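Local coordinates for protein CD180 antigen (Mus musculus, PDB 3T6Q) that may cooperate with MD-1 and TLR4 in the innate response of B cells to bacterial lipopolysaccharide and leads to NF-kappa-B activation, at residues F42-T47 and R66-W71; Y70-D75 and E98-G103; I362-C367 and E387-K392; A417-Q422 and L444-P449. One frame throughout, in Å; residues are numbered along the deposited sequence. Where two conformers were deposited one is given.

Contact 1: F42-T47 and R66-W71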
loop_
_atom_site.group_PDB
_atom_site.type_symbol
_atom_site.label_atom_id
_atom_site.label_comp_id
_atom_site.label_asym_id
_atom_site.label_seq_id
_atom_site.Cartn_x
_atom_site.Cartn_y
_atom_site.Cartn_z
ATOM N N PHE A 42 -17.866 -0.659 7.503
ATOM C CA PHE A 42 -17.827 -2.125 7.528
ATOM C C PHE A 42 -19.041 -2.758 6.850
ATOM O O PHE A 42 -19.525 -3.803 7.286
ATOM C CB PHE A 42 -17.635 -2.676 8.946
ATOM C CG PHE A 42 -16.319 -2.257 9.599
ATOM C CD1 PHE A 42 -16.290 -1.232 10.526
ATOM C CD2 PHE A 42 -15.123 -2.910 9.285
ATOM C CE1 PHE A 42 -15.099 -0.846 11.142
ATOM C CE2 PHE A 42 -13.928 -2.545 9.912
ATOM C CZ PHE A 42 -13.912 -1.499 10.816
ATOM N N ASN A 43 -19.522 -2.126 5.786
ATOM C CA ASN A 43 -20.534 -2.761 4.954
ATOM C C ASN A 43 -19.885 -3.191 3.654
ATOM O O ASN A 43 -18.644 -3.398 3.620
ATOM C CB ASN A 43 -21.761 -1.848 4.791
ATOM C CG ASN A 43 -22.557 -1.742 6.074
ATOM O OD1 ASN A 43 -22.661 -0.657 6.690
ATOM N ND2 ASN A 43 -23.077 -2.869 6.534
ATOM N N VAL A 44 -20.679 -3.379 2.603
ATOM C CA VAL A 44 -20.159 -4.004 1.374
ATOM C C VAL A 44 -20.687 -3.305 0.127
ATOM O O VAL A 44 -21.780 -3.651 -0.360
ATOM C CB VAL A 44 -20.501 -5.510 1.281
ATOM C CG1 VAL A 44 -19.773 -6.126 0.090
ATOM C CG2 VAL A 44 -20.133 -6.246 2.573
ATOM N N LEU A 45 -19.881 -2.385 -0.416
ATOM C CA LEU A 45 -20.267 -1.519 -1.536
ATOM C C LEU A 45 -19.231 -1.519 -2.662
ATOM O O LEU A 45 -18.494 -0.554 -2.836
ATOM C CB LEU A 45 -20.501 -0.082 -1.025
ATOM C CG LEU A 45 -21.534 0.075 0.086
ATOM C CD1 LEU A 45 -21.377 1.498 0.600
ATOM C CD2 LEU A 45 -22.983 -0.170 -0.354
ATOM N N PRO A 46 -19.175 -2.610 -3.462
ATOM C CA PRO A 46 -18.046 -2.773 -4.377
ATOM C C PRO A 46 -17.932 -1.601 -5.349
ATOM O O PRO A 46 -16.818 -1.176 -5.680
ATOM C CB PRO A 46 -18.385 -4.113 -5.093
ATOM C CG PRO A 46 -19.124 -4.865 -4.060
ATOM C CD PRO A 46 -19.995 -3.835 -3.379
ATOM N N THR A 47 -19.065 -1.033 -5.772
ATOM C CA THR A 47 -19.003 0.212 -6.564
ATOM C C THR A 47 -20.011 1.163 -5.952
ATOM O O THR A 47 -21.032 0.724 -5.457
ATOM C CB THR A 47 -19.403 0.010 -8.049
ATOM O OG1 THR A 47 -20.778 -0.359 -8.101
ATOM C CG2 THR A 47 -18.568 -1.088 -8.754
ATOM N N ARG A 66 -13.817 1.264 5.343
ATOM C CA ARG A 66 -13.713 -0.166 5.095
ATOM C C ARG A 66 -15.057 -0.796 4.607
ATOM O O ARG A 66 -15.598 -1.737 5.233
ATOM C CB ARG A 66 -13.109 -0.931 6.286
ATOM C CG ARG A 66 -12.766 -2.394 5.912
ATOM C CD ARG A 66 -11.768 -3.124 6.787
ATOM N NE ARG A 66 -10.434 -2.555 6.636
ATOM C CZ ARG A 66 -9.491 -3.011 5.824
ATOM N NH1 ARG A 66 -8.349 -2.386 5.779
ATOM N NH2 ARG A 66 -9.701 -4.061 5.040
ATOM N N CYS A 67 -15.576 -0.254 3.506
ATOM C CA CYS A 67 -16.819 -0.759 2.884
ATOM C C CYS A 67 -16.550 -1.582 1.623
ATOM O O CYS A 67 -17.460 -1.811 0.828
ATOM C CB CYS A 67 -17.776 0.410 2.545
ATOM S SG CYS A 67 -18.682 0.862 4.034
ATOM N N GLN A 68 -15.298 -1.979 1.423
ATOM C CA GLN A 68 -14.920 -2.767 0.234
ATOM C C GLN A 68 -15.236 -2.046 -1.091
ATOM O O GLN A 68 -15.554 -2.676 -2.114
ATOM C CB GLN A 68 -15.551 -4.178 0.325
ATOM C CG GLN A 68 -15.007 -4.979 1.494
ATOM C CD GLN A 68 -15.706 -6.308 1.674
ATOM O OE1 GLN A 68 -16.241 -6.595 2.737
ATOM N NE2 GLN A 68 -15.706 -7.128 0.632
ATOM N N ILE A 69 -15.106 -0.716 -1.103
ATOM C CA ILE A 69 -15.382 0.065 -2.298
ATOM C C ILE A 69 -14.168 0.063 -3.219
ATOM O O ILE A 69 -13.088 0.458 -2.796
ATOM C CB ILE A 69 -15.721 1.534 -1.932
ATOM C CG1 ILE A 69 -16.954 1.568 -1.050
ATOM C CG2 ILE A 69 -15.901 2.364 -3.199
ATOM C CD1 ILE A 69 -17.045 2.904 -0.253
ATOM N N TYR A 70 -14.342 -0.440 -4.449
ATOM C CA TYR A 70 -13.303 -0.426 -5.478
ATOM C C TYR A 70 -13.497 0.693 -6.480
ATOM O O TYR A 70 -12.530 1.109 -7.098
ATOM C CB TYR A 70 -13.281 -1.772 -6.232
ATOM C CG TYR A 70 -12.813 -2.925 -5.349
ATOM C CD1 TYR A 70 -11.471 -3.303 -5.331
ATOM C CD2 TYR A 70 -13.710 -3.615 -4.520
ATOM C CE1 TYR A 70 -11.032 -4.370 -4.536
ATOM C CE2 TYR A 70 -13.268 -4.657 -3.681
ATOM C CZ TYR A 70 -11.927 -5.033 -3.706
ATOM O OH TYR A 70 -11.458 -6.085 -2.913
ATOM N N TRP A 71 -14.734 1.169 -6.673
ATOM C CA TRP A 71 -15.009 2.151 -7.720
ATOM C C TRP A 71 -15.844 3.290 -7.194
ATOM O O TRP A 71 -16.854 3.053 -6.583
ATOM C CB TRP A 71 -15.773 1.507 -8.902
ATOM C CG TRP A 71 -14.957 0.425 -9.560
ATOM C CD1 TRP A 71 -14.963 -0.953 -9.272
ATOM C CD2 TRP A 71 -13.902 0.600 -10.573
ATOM N NE1 TRP A 71 -14.046 -1.622 -10.065
ATOM C CE2 TRP A 71 -13.367 -0.748 -10.854
ATOM C CE3 TRP A 71 -13.367 1.683 -11.245
ATOM C CZ2 TRP A 71 -12.364 -0.955 -11.785
ATOM C CZ3 TRP A 71 -12.360 1.453 -12.187
ATOM C CH2 TRP A 71 -11.871 0.166 -12.446
HETATM O O HOH W 1 -16.544 -4.331 5.164
#
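L45 and I69 meet with C67 in the buried part of this contact, where two successive coils of a leucine-rich repeat solenoid run parallel. L45 N donates an almost straight bond to C67 O (2.8 Å, 168°), and L45 CB packs on I69 CG1 at 3.9 Å. The C67 rotation (chi1 -82°) turns SG toward the passing N43 N, from which it accepts at 3.6 Å. Farther on, P46 O is gripped by two donors: Y70 N at 2.9 Å, tilted from the carbonyl plane, and W71 N at 3.3 Å, in that plane. T47 CG2 then rests against W71 CD1 at 3.6 Å. The other side is looser. V44 CG2 lies alongside the exposed Q68 side chain, and a water links N43 O to R66 O. Beyond it R66 CD reaches F42 CE2 at 3.8 Å, while R66 NE bonds to the backbone of another protein's chain, whose basic side chain makes a cation-pi contact with the F42 ring. Both segments leave parallel strands 37-39 and 61-63 and lead to strands 47-48 and 71-72; beyond 66-71 the next repeat follows, N91 OD1 accepting from C67 N and I69 N.

Contact 2: Y70-D75 and E98-G103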
loop_
_atom_site.group_PDB
_atom_site.type_symbol
_atom_site.label_atom_id
_atom_site.label_comp_id
_atom_site.label_asym_id
_atom_site.label_seq_id
_atom_site.Cartn_x
_atom_site.Cartn_y
_atom_site.Cartn_z
ATOM N N TYR A 70 -14.342 -0.440 -4.449
ATOM C CA TYR A 70 -13.303 -0.426 -5.478
ATOM C C TYR A 70 -13.497 0.693 -6.480
ATOM O O TYR A 70 -12.530 1.109 -7.098
ATOM C CB TYR A 70 -13.281 -1.772 -6.232
ATOM C CG TYR A 70 -12.813 -2.925 -5.349
ATOM C CD1 TYR A 70 -11.471 -3.303 -5.331
ATOM C CD2 TYR A 70 -13.710 -3.615 -4.520
ATOM C CE1 TYR A 70 -11.032 -4.370 -4.536
ATOM C CE2 TYR A 70 -13.268 -4.657 -3.681
ATOM C CZ TYR A 70 -11.927 -5.033 -3.706
ATOM O OH TYR A 70 -11.458 -6.085 -2.913
ATOM N N TRP A 71 -14.734 1.169 -6.673
ATOM C CA TRP A 71 -15.009 2.151 -7.720
ATOM C C TRP A 71 -15.844 3.290 -7.194
ATOM O O TRP A 71 -16.854 3.053 -6.583
ATOM C CB TRP A 71 -15.773 1.507 -8.902
ATOM C CG TRP A 71 -14.957 0.425 -9.560
ATOM C CD1 TRP A 71 -14.963 -0.953 -9.272
ATOM C CD2 TRP A 71 -13.902 0.600 -10.573
ATOM N NE1 TRP A 71 -14.046 -1.622 -10.065
ATOM C CE2 TRP A 71 -13.367 -0.748 -10.854
ATOM C CE3 TRP A 71 -13.367 1.683 -11.245
ATOM C CZ2 TRP A 71 -12.364 -0.955 -11.785
ATOM C CZ3 TRP A 71 -12.360 1.453 -12.187
ATOM C CH2 TRP A 71 -11.871 0.166 -12.446
ATOM N N ILE A 72 -15.464 4.520 -7.524
ATOM C CA ILE A 72 -16.339 5.704 -7.251
ATOM C C ILE A 72 -16.616 6.400 -8.590
ATOM O O ILE A 72 -15.731 7.078 -9.120
ATOM C CB ILE A 72 -15.669 6.710 -6.276
ATOM C CG1 ILE A 72 -15.124 5.963 -5.047
ATOM C CG2 ILE A 72 -16.677 7.817 -5.868
ATOM C CD1 ILE A 72 -14.537 6.899 -3.964
ATOM N N HIS A 73 -17.821 6.193 -9.126
ATOM C CA HIS A 73 -18.171 6.630 -10.488
ATOM C C HIS A 73 -18.715 8.041 -10.531
ATOM O O HIS A 73 -18.844 8.694 -9.487
ATOM C CB HIS A 73 -19.149 5.643 -11.160
ATOM C CG HIS A 73 -18.538 4.272 -11.471
ATOM N ND1 HIS A 73 -17.259 4.112 -11.869
ATOM C CD2 HIS A 73 -19.090 3.000 -11.427
ATOM C CE1 HIS A 73 -17.002 2.798 -12.035
ATOM N NE2 HIS A 73 -18.126 2.125 -11.786
ATOM N N GLU A 74 -19.019 8.522 -11.741
ATOM C CA GLU A 74 -19.439 9.928 -11.933
ATOM C C GLU A 74 -20.589 10.289 -11.001
ATOM O O GLU A 74 -21.450 9.468 -10.710
ATOM C CB GLU A 74 -19.780 10.227 -13.406
ATOM C CG GLU A 74 -20.985 9.468 -13.939
ATOM C CD GLU A 74 -20.963 9.257 -15.450
ATOM O OE1 GLU A 74 -21.984 8.765 -15.970
ATOM O OE2 GLU A 74 -19.944 9.549 -16.114
ATOM N N ASP A 75 -20.565 11.516 -10.477
ATOM C CA ASP A 75 -21.658 12.011 -9.639
ATOM C C ASP A 75 -22.099 11.124 -8.476
ATOM O O ASP A 75 -23.260 11.176 -8.060
ATOM C CB ASP A 75 -22.883 12.317 -10.540
ATOM C CG ASP A 75 -22.553 13.317 -11.647
ATOM O OD1 ASP A 75 -22.023 14.400 -11.324
ATOM O OD2 ASP A 75 -22.805 13.023 -12.842
ATOM N N GLU A 98 -13.815 12.028 -12.154
ATOM C CA GLU A 98 -13.667 13.495 -12.154
ATOM C C GLU A 98 -14.807 14.183 -11.401
ATOM O O GLU A 98 -14.554 15.093 -10.607
ATOM C CB GLU A 98 -13.652 13.976 -13.608
ATOM C CG GLU A 98 -12.450 14.748 -14.107
ATOM C CD GLU A 98 -11.154 14.521 -13.348
ATOM O OE1 GLU A 98 -10.507 13.447 -13.463
ATOM O OE2 GLU A 98 -10.752 15.477 -12.664
ATOM N N THR A 99 -16.051 13.752 -11.651
ATOM C CA THR A 99 -17.258 14.386 -11.080
ATOM C C THR A 99 -17.793 13.724 -9.794
ATOM O O THR A 99 -18.900 14.035 -9.332
ATOM C CB THR A 99 -18.412 14.456 -12.126
ATOM O OG1 THR A 99 -18.916 13.136 -12.393
ATOM C CG2 THR A 99 -17.936 15.069 -13.408
ATOM N N ALA A 100 -17.026 12.795 -9.214
ATOM C CA ALA A 100 -17.513 12.054 -8.056
ATOM C C ALA A 100 -17.872 13.005 -6.925
ATOM O O ALA A 100 -18.899 12.815 -6.244
ATOM C CB ALA A 100 -16.469 11.036 -7.580
ATOM N N LEU A 101 -17.065 14.060 -6.760
ATOM C CA LEU A 101 -17.302 15.043 -5.685
ATOM C C LEU A 101 -17.932 16.366 -6.171
ATOM O O LEU A 101 -17.693 17.422 -5.574
ATOM C CB LEU A 101 -15.972 15.343 -4.965
ATOM C CG LEU A 101 -15.368 14.219 -4.111
ATOM C CD1 LEU A 101 -13.928 14.569 -3.727
ATOM C CD2 LEU A 101 -16.242 14.038 -2.875
ATOM N N SER A 102 -18.755 16.306 -7.219
ATOM C CA SER A 102 -19.413 17.507 -7.766
ATOM C C SER A 102 -20.450 18.064 -6.790
ATOM O O SER A 102 -20.616 19.264 -6.681
ATOM C CB SER A 102 -20.058 17.201 -9.136
ATOM O OG SER A 102 -21.158 16.272 -8.983
ATOM N N GLY A 103 -21.136 17.172 -6.087
ATOM C CA GLY A 103 -22.173 17.511 -5.131
ATOM C C GLY A 103 -21.711 18.307 -3.905
ATOM O O GLY A 103 -22.232 19.402 -3.636
HETATM O O HOH W 2 -20.843 13.511 -14.790
#
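D75 and T99 join a loop to a turn in a small, mainly polar contact between LRR 2 and LRR 3, just beyond the short parallel strands 71-72 and 95-96. D75 N donates to T99 OG1 at 3.0 Å, a bent bond (137°), and more weakly to T99 O at 3.2 Å. The hydroxyl can receive it because T99 OG1 sits between its own backbone N and carbonyl carbon (chi1 70°), on the side of the passing chain, where E74 CB also comes within 3.2 Å of it. From its CB the D75 carboxylate swings back toward the turn. There D75 OD1 lies 3.1 Å from S102 OG, a bond that is not certain, because the hydroxyl could serve a different acceptor, and a water bound to D75 OD2 (2.8 Å) is also within bonding distance of T99 OG1.

The turn is type I, from T99 to S102, and its own bond from S102 N to T99 O makes T99 O an acceptor shared between the turn and the neighbouring coil. In the leucine-rich repeat solenoid such loops and turns form the convex side of each coil, and here one stacks on the next. On the inner side the contact is apolar: I72 CG2 touches A100 CB at 3.7 Å. I72 also packs on I48 of strand 47-48 and on M96 of strand 95-96, and L101 packs on M96 as well. Outside the two segments, another protein's chain packs on W71, H73 and E74, and its basic side chain pairs with E98 OE1.

Contact 3: I362-C367 and E387-K392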
loop_
_atom_site.group_PDB
_atom_site.type_symbol
_atom_site.label_atom_id
_atom_site.label_comp_id
_atom_site.label_asym_id
_atom_site.label_seq_id
_atom_site.Cartn_x
_atom_site.Cartn_y
_atom_site.Cartn_z
ATOM N N ILE A 362 5.860 8.806 45.497
ATOM C CA ILE A 362 6.441 9.698 46.480
ATOM C C ILE A 362 5.854 9.256 47.823
ATOM O O ILE A 362 4.613 8.991 47.919
ATOM C CB ILE A 362 6.073 11.181 46.187
ATOM C CG1 ILE A 362 6.814 11.672 44.911
ATOM C CG2 ILE A 362 6.311 12.088 47.397
ATOM C CD1 ILE A 362 6.070 12.835 44.237
ATOM N N GLU A 363 6.733 9.205 48.828
ATOM C CA GLU A 363 6.338 8.868 50.224
ATOM C C GLU A 363 7.035 9.854 51.181
ATOM O O GLU A 363 8.222 10.153 51.015
ATOM C CB GLU A 363 6.733 7.405 50.565
ATOM C CG GLU A 363 6.116 6.850 51.871
ATOM C CD GLU A 363 6.919 7.193 53.138
ATOM O OE1 GLU A 363 6.354 7.113 54.285
ATOM O OE2 GLU A 363 8.125 7.558 53.005
ATOM N N THR A 364 6.340 10.334 52.201
ATOM C CA THR A 364 7.010 11.190 53.168
ATOM C C THR A 364 6.290 11.228 54.526
ATOM O O THR A 364 5.069 11.128 54.598
ATOM C CB THR A 364 7.244 12.633 52.609
ATOM O OG1 THR A 364 7.980 13.428 53.565
ATOM C CG2 THR A 364 5.927 13.319 52.321
ATOM N N SER A 365 7.073 11.397 55.589
ATOM C CA SER A 365 6.529 11.625 56.956
ATOM C C SER A 365 6.027 13.065 57.215
ATOM O O SER A 365 5.394 13.331 58.251
ATOM C CB SER A 365 7.604 11.322 57.998
ATOM O OG SER A 365 8.600 12.346 58.033
ATOM N N ASP A 366 6.298 13.994 56.301
ATOM C CA ASP A 366 5.930 15.410 56.549
ATOM C C ASP A 366 5.875 16.194 55.232
ATOM O O ASP A 366 6.899 16.654 54.732
ATOM C CB ASP A 366 6.945 16.006 57.552
ATOM C CG ASP A 366 6.598 17.420 58.044
ATOM O OD1 ASP A 366 5.736 18.112 57.465
ATOM O OD2 ASP A 366 7.252 17.853 59.032
ATOM N N CYS A 367 4.675 16.354 54.687
ATOM C CA CYS A 367 4.493 17.039 53.399
ATOM C C CYS A 367 3.594 18.235 53.728
ATOM O O CYS A 367 2.831 18.145 54.697
ATOM C CB CYS A 367 3.798 16.076 52.402
ATOM S SG CYS A 367 3.974 16.528 50.634
ATOM N N GLU A 387 2.593 7.297 46.989
ATOM C CA GLU A 387 2.601 6.495 48.206
ATOM C C GLU A 387 2.181 7.404 49.367
ATOM O O GLU A 387 1.893 8.596 49.159
ATOM C CB GLU A 387 3.983 5.836 48.420
ATOM C CG GLU A 387 4.206 4.703 47.441
ATOM C CD GLU A 387 3.331 3.508 47.753
ATOM O OE1 GLU A 387 2.517 3.137 46.920
ATOM O OE2 GLU A 387 3.444 2.945 48.847
ATOM N N PRO A 388 2.100 6.856 50.578
ATOM C CA PRO A 388 1.518 7.647 51.672
ATOM C C PRO A 388 2.232 8.953 52.019
ATOM O O PRO A 388 3.443 9.017 52.191
ATOM C CB PRO A 388 1.493 6.640 52.847
ATOM C CG PRO A 388 1.385 5.318 52.169
ATOM C CD PRO A 388 2.338 5.455 51.010
ATOM N N LEU A 389 1.442 10.027 52.074
ATOM C CA LEU A 389 1.919 11.307 52.519
ATOM C C LEU A 389 1.297 11.594 53.893
ATOM O O LEU A 389 0.060 11.472 54.075
ATOM C CB LEU A 389 1.470 12.413 51.524
ATOM C CG LEU A 389 1.823 12.154 50.048
ATOM C CD1 LEU A 389 1.325 13.324 49.182
ATOM C CD2 LEU A 389 3.356 11.989 49.868
ATOM N N SER A 390 2.137 11.985 54.839
ATOM C CA SER A 390 1.657 12.404 56.166
ATOM C C SER A 390 1.561 13.913 56.127
ATOM O O SER A 390 2.537 14.582 55.767
ATOM C CB SER A 390 2.662 11.968 57.225
ATOM O OG SER A 390 2.796 10.555 57.212
ATOM N N LEU A 391 0.397 14.440 56.474
ATOM C CA LEU A 391 0.178 15.893 56.458
ATOM C C LEU A 391 -0.125 16.386 57.879
ATOM O O LEU A 391 -1.052 15.887 58.531
ATOM C CB LEU A 391 -0.973 16.287 55.514
ATOM C CG LEU A 391 -1.062 15.645 54.132
ATOM C CD1 LEU A 391 -2.319 16.132 53.425
ATOM C CD2 LEU A 391 0.164 15.987 53.303
ATOM N N LYS A 392 0.659 17.353 58.346
ATOM C CA LYS A 392 0.340 18.052 59.598
ATOM C C LYS A 392 -0.540 19.302 59.313
ATOM O O LYS A 392 -0.827 19.611 58.165
ATOM C CB LYS A 392 1.614 18.419 60.347
ATOM C CG LYS A 392 2.457 17.216 60.797
ATOM C CD LYS A 392 3.892 17.633 61.119
ATOM C CE LYS A 392 4.865 16.445 61.140
ATOM N NZ LYS A 392 4.498 15.414 62.155
HETATM O O HOH W 3 3.573 8.606 55.251
HETATM O O HOH W 4 2.825 18.569 57.138
#
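E363 runs across E387 and P388, and its side chain can be followed outward. CB meets E387 CB at 3.8 Å. CG, placed anti to the backbone N (chi1 -168°), comes 3.5 Å from P388 O and also touches P388 CD. The chain then bends at chi2, so CD and OE1 stay near P388 O, and OE2 ends in a long, weak ion pair with R338. Alongside, T364 and L389 form a parallel bridge: T364 N donates to P388 O at 3.2 Å and S390 N to T364 O at 3.1 Å. T364 OG1 accepts from D366 N, an ST turn at a corner of the chain, beyond which C367 N donates to S390 O at 3.0 Å. L389 CD2 touches both I362 CG2 and T364 CG2, while L391 CD2 packs on C367 CB at 3.7 Å; C367 is disulfide-bonded to C368. The K392 chain passes roughly perpendicular to the D366 side chain, but D366 OD2 and K392 NZ stay 4.8 Å apart. One water joins T364 O to S390 OG, another D366 OD1 and C367 O to K392 N. Cohesion here rests mainly on backbone bonds and apolar contacts, with bridging waters; charge probably adds only a weak attraction.

Contact 4: A417-Q422 and L444-P449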
loop_
_atom_site.group_PDB
_atom_site.type_symbol
_atom_site.label_atom_id
_atom_site.label_comp_id
_atom_site.label_asym_id
_atom_site.label_seq_id
_atom_site.Cartn_x
_atom_site.Cartn_y
_atom_site.Cartn_z
ATOM N N ALA A 417 -7.676 15.563 64.816
ATOM C CA ALA A 417 -7.961 16.989 65.011
ATOM C C ALA A 417 -7.016 17.975 64.311
ATOM O O ALA A 417 -7.008 19.158 64.649
ATOM C CB ALA A 417 -8.099 17.316 66.506
ATOM N N GLN A 418 -6.220 17.485 63.349
ATOM C CA GLN A 418 -5.308 18.341 62.558
ATOM C C GLN A 418 -6.048 18.959 61.380
ATOM O O GLN A 418 -7.036 18.393 60.902
ATOM C CB GLN A 418 -4.087 17.555 62.027
ATOM C CG GLN A 418 -3.072 17.108 63.082
ATOM C CD GLN A 418 -2.122 18.218 63.538
ATOM O OE1 GLN A 418 -1.141 18.550 62.858
ATOM N NE2 GLN A 418 -2.398 18.777 64.718
ATOM N N SER A 419 -5.549 20.102 60.898
ATOM C CA SER A 419 -6.172 20.804 59.766
ATOM C C SER A 419 -5.159 21.042 58.635
ATOM O O SER A 419 -4.617 22.125 58.510
ATOM C CB SER A 419 -6.800 22.131 60.206
ATOM O OG SER A 419 -7.758 21.900 61.207
ATOM N N PRO A 420 -4.942 20.014 57.786
ATOM C CA PRO A 420 -3.841 20.083 56.852
ATOM C C PRO A 420 -4.025 21.131 55.774
ATOM O O PRO A 420 -3.016 21.623 55.268
ATOM C CB PRO A 420 -3.760 18.654 56.245
ATOM C CG PRO A 420 -4.987 17.938 56.682
ATOM C CD PRO A 420 -5.626 18.698 57.803
ATOM N N PHE A 421 -5.282 21.487 55.456
ATOM C CA PHE A 421 -5.587 22.451 54.370
ATOM C C PHE A 421 -5.864 23.869 54.895
ATOM O O PHE A 421 -6.338 24.736 54.160
ATOM C CB PHE A 421 -6.798 21.943 53.557
ATOM C CG PHE A 421 -6.675 20.514 53.153
ATOM C CD1 PHE A 421 -5.800 20.143 52.121
ATOM C CD2 PHE A 421 -7.386 19.523 53.835
ATOM C CE1 PHE A 421 -5.665 18.802 51.779
ATOM C CE2 PHE A 421 -7.244 18.180 53.498
ATOM C CZ PHE A 421 -6.379 17.816 52.466
ATOM N N GLN A 422 -5.506 24.111 56.143
ATOM C CA GLN A 422 -5.722 25.406 56.792
ATOM C C GLN A 422 -5.088 26.536 55.953
ATOM O O GLN A 422 -3.995 26.358 55.472
ATOM C CB GLN A 422 -5.043 25.355 58.156
ATOM C CG GLN A 422 -5.180 26.603 58.998
ATOM C CD GLN A 422 -4.692 26.378 60.419
ATOM O OE1 GLN A 422 -5.369 25.738 61.209
ATOM N NE2 GLN A 422 -3.505 26.887 60.738
ATOM N N LEU A 444 -10.938 18.528 59.890
ATOM C CA LEU A 444 -10.170 18.068 58.697
ATOM C C LEU A 444 -10.116 19.096 57.575
ATOM O O LEU A 444 -9.040 19.317 56.975
ATOM C CB LEU A 444 -10.668 16.698 58.202
ATOM C CG LEU A 444 -10.054 16.151 56.896
ATOM C CD1 LEU A 444 -8.597 15.869 57.187
ATOM C CD2 LEU A 444 -10.794 14.883 56.478
ATOM N N PHE A 445 -11.255 19.761 57.334
ATOM C CA PHE A 445 -11.388 20.709 56.229
ATOM C C PHE A 445 -11.432 22.168 56.610
ATOM O O PHE A 445 -11.851 23.003 55.794
ATOM C CB PHE A 445 -12.576 20.361 55.312
ATOM C CG PHE A 445 -12.398 19.016 54.609
ATOM C CD1 PHE A 445 -11.250 18.766 53.840
ATOM C CD2 PHE A 445 -13.333 18.016 54.753
ATOM C CE1 PHE A 445 -11.083 17.530 53.217
ATOM C CE2 PHE A 445 -13.193 16.795 54.106
ATOM C CZ PHE A 445 -12.056 16.533 53.362
ATOM N N ASP A 446 -10.978 22.481 57.806
ATOM C CA ASP A 446 -10.856 23.883 58.204
ATOM C C ASP A 446 -9.923 24.637 57.268
ATOM O O ASP A 446 -8.876 24.115 56.856
ATOM C CB ASP A 446 -10.295 24.013 59.624
ATOM C CG ASP A 446 -11.305 23.651 60.719
ATOM O OD1 ASP A 446 -12.518 23.647 60.473
ATOM O OD2 ASP A 446 -10.862 23.369 61.850
ATOM N N GLY A 447 -10.286 25.875 56.956
ATOM C CA GLY A 447 -9.418 26.737 56.185
ATOM C C GLY A 447 -9.664 26.664 54.690
ATOM O O GLY A 447 -8.849 27.139 53.912
ATOM N N LEU A 448 -10.821 26.119 54.287
ATOM C CA LEU A 448 -11.211 26.046 52.876
ATOM C C LEU A 448 -12.504 26.839 52.586
ATOM O O LEU A 448 -13.475 26.275 52.088
ATOM C CB LEU A 448 -11.393 24.576 52.450
ATOM C CG LEU A 448 -10.094 23.781 52.650
ATOM C CD1 LEU A 448 -10.417 22.302 52.405
ATOM C CD2 LEU A 448 -9.032 24.322 51.706
ATOM N N PRO A 449 -12.506 28.157 52.880
ATOM C CA PRO A 449 -13.744 28.939 52.665
ATOM C C PRO A 449 -14.203 29.075 51.213
ATOM O O PRO A 449 -15.391 29.307 50.976
ATOM C CB PRO A 449 -13.379 30.333 53.258
ATOM C CG PRO A 449 -11.868 30.423 53.083
ATOM C CD PRO A 449 -11.406 28.996 53.395
HETATM O O HOH W 5 -8.766 24.305 62.912
HETATM O O HOH W 6 -7.644 21.594 56.971
#
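F421 and F445 extend in the same direction, with F421 CE2 3.9 Å from F445 CE1. F421 CG lies beside its own backbone N (chi1 -49°), which directs the ring toward F445. The planes are 24° apart but so displaced that there is little stacking, the centroids being 6.0 Å apart; L444 CG covers one face of the F445 ring. F421 CD2 lies 3.6 Å from L444 O, which meets the ring at its edge, and F421 CB packs on L448 CD2 at 3.8 Å. Beside the rings P420 CD touches L444 CD1 at 4.1 Å. On the backbone side, Q422 CA comes 3.4 Å from D446 O in a CA-H...O contact, and G447, without a side chain, brings its CA to 4.0 Å from Q422 CA.

One phenylalanine per coil, each packed on the next along the solenoid, is the phenylalanine spine of leucine-rich repeats, and F421 and F445 are consistent with successive members of it in LRR 14 and LRR 15. Each belongs to a tight turn: a type I turn from S419 to Q422, closed by Q422 N on S419 O, and a type II turn from F445 to L448.

A second shell fixes the turns against each other. One water accepts from F421 N and donates to both L444 O and D446 O. Another bridges S419 OG and D446 OD2, while S419 OG also bonds to Q443 O. Farther out, L430 of strand 429-431 packs against F421, F445 and L448. On the other side of 417-422, S419 N bonds to T393 OG1.

In the fold
The four contacts form two pairs, each joining successive coils of one solenoid. Contacts 1 and 2 share Y70 and W71, with centres about 14 Å apart, so the chain passes directly from one to the other. Contacts 3 and 4 are about 16 Å apart between centres and touch, L391 CB lying 3.7 Å from P420 CB. The pairs are on opposite sides of the chain's centre: centres are about 59 Å apart for contacts 1 and 3, and about 68 Å for contacts 2 and 4. Chains of another protein reach contacts 1 and 2, and Y70 also packs on R66 of the second subunit, whereas no other protein chain of the assembly touches the segments of contacts 3 and 4.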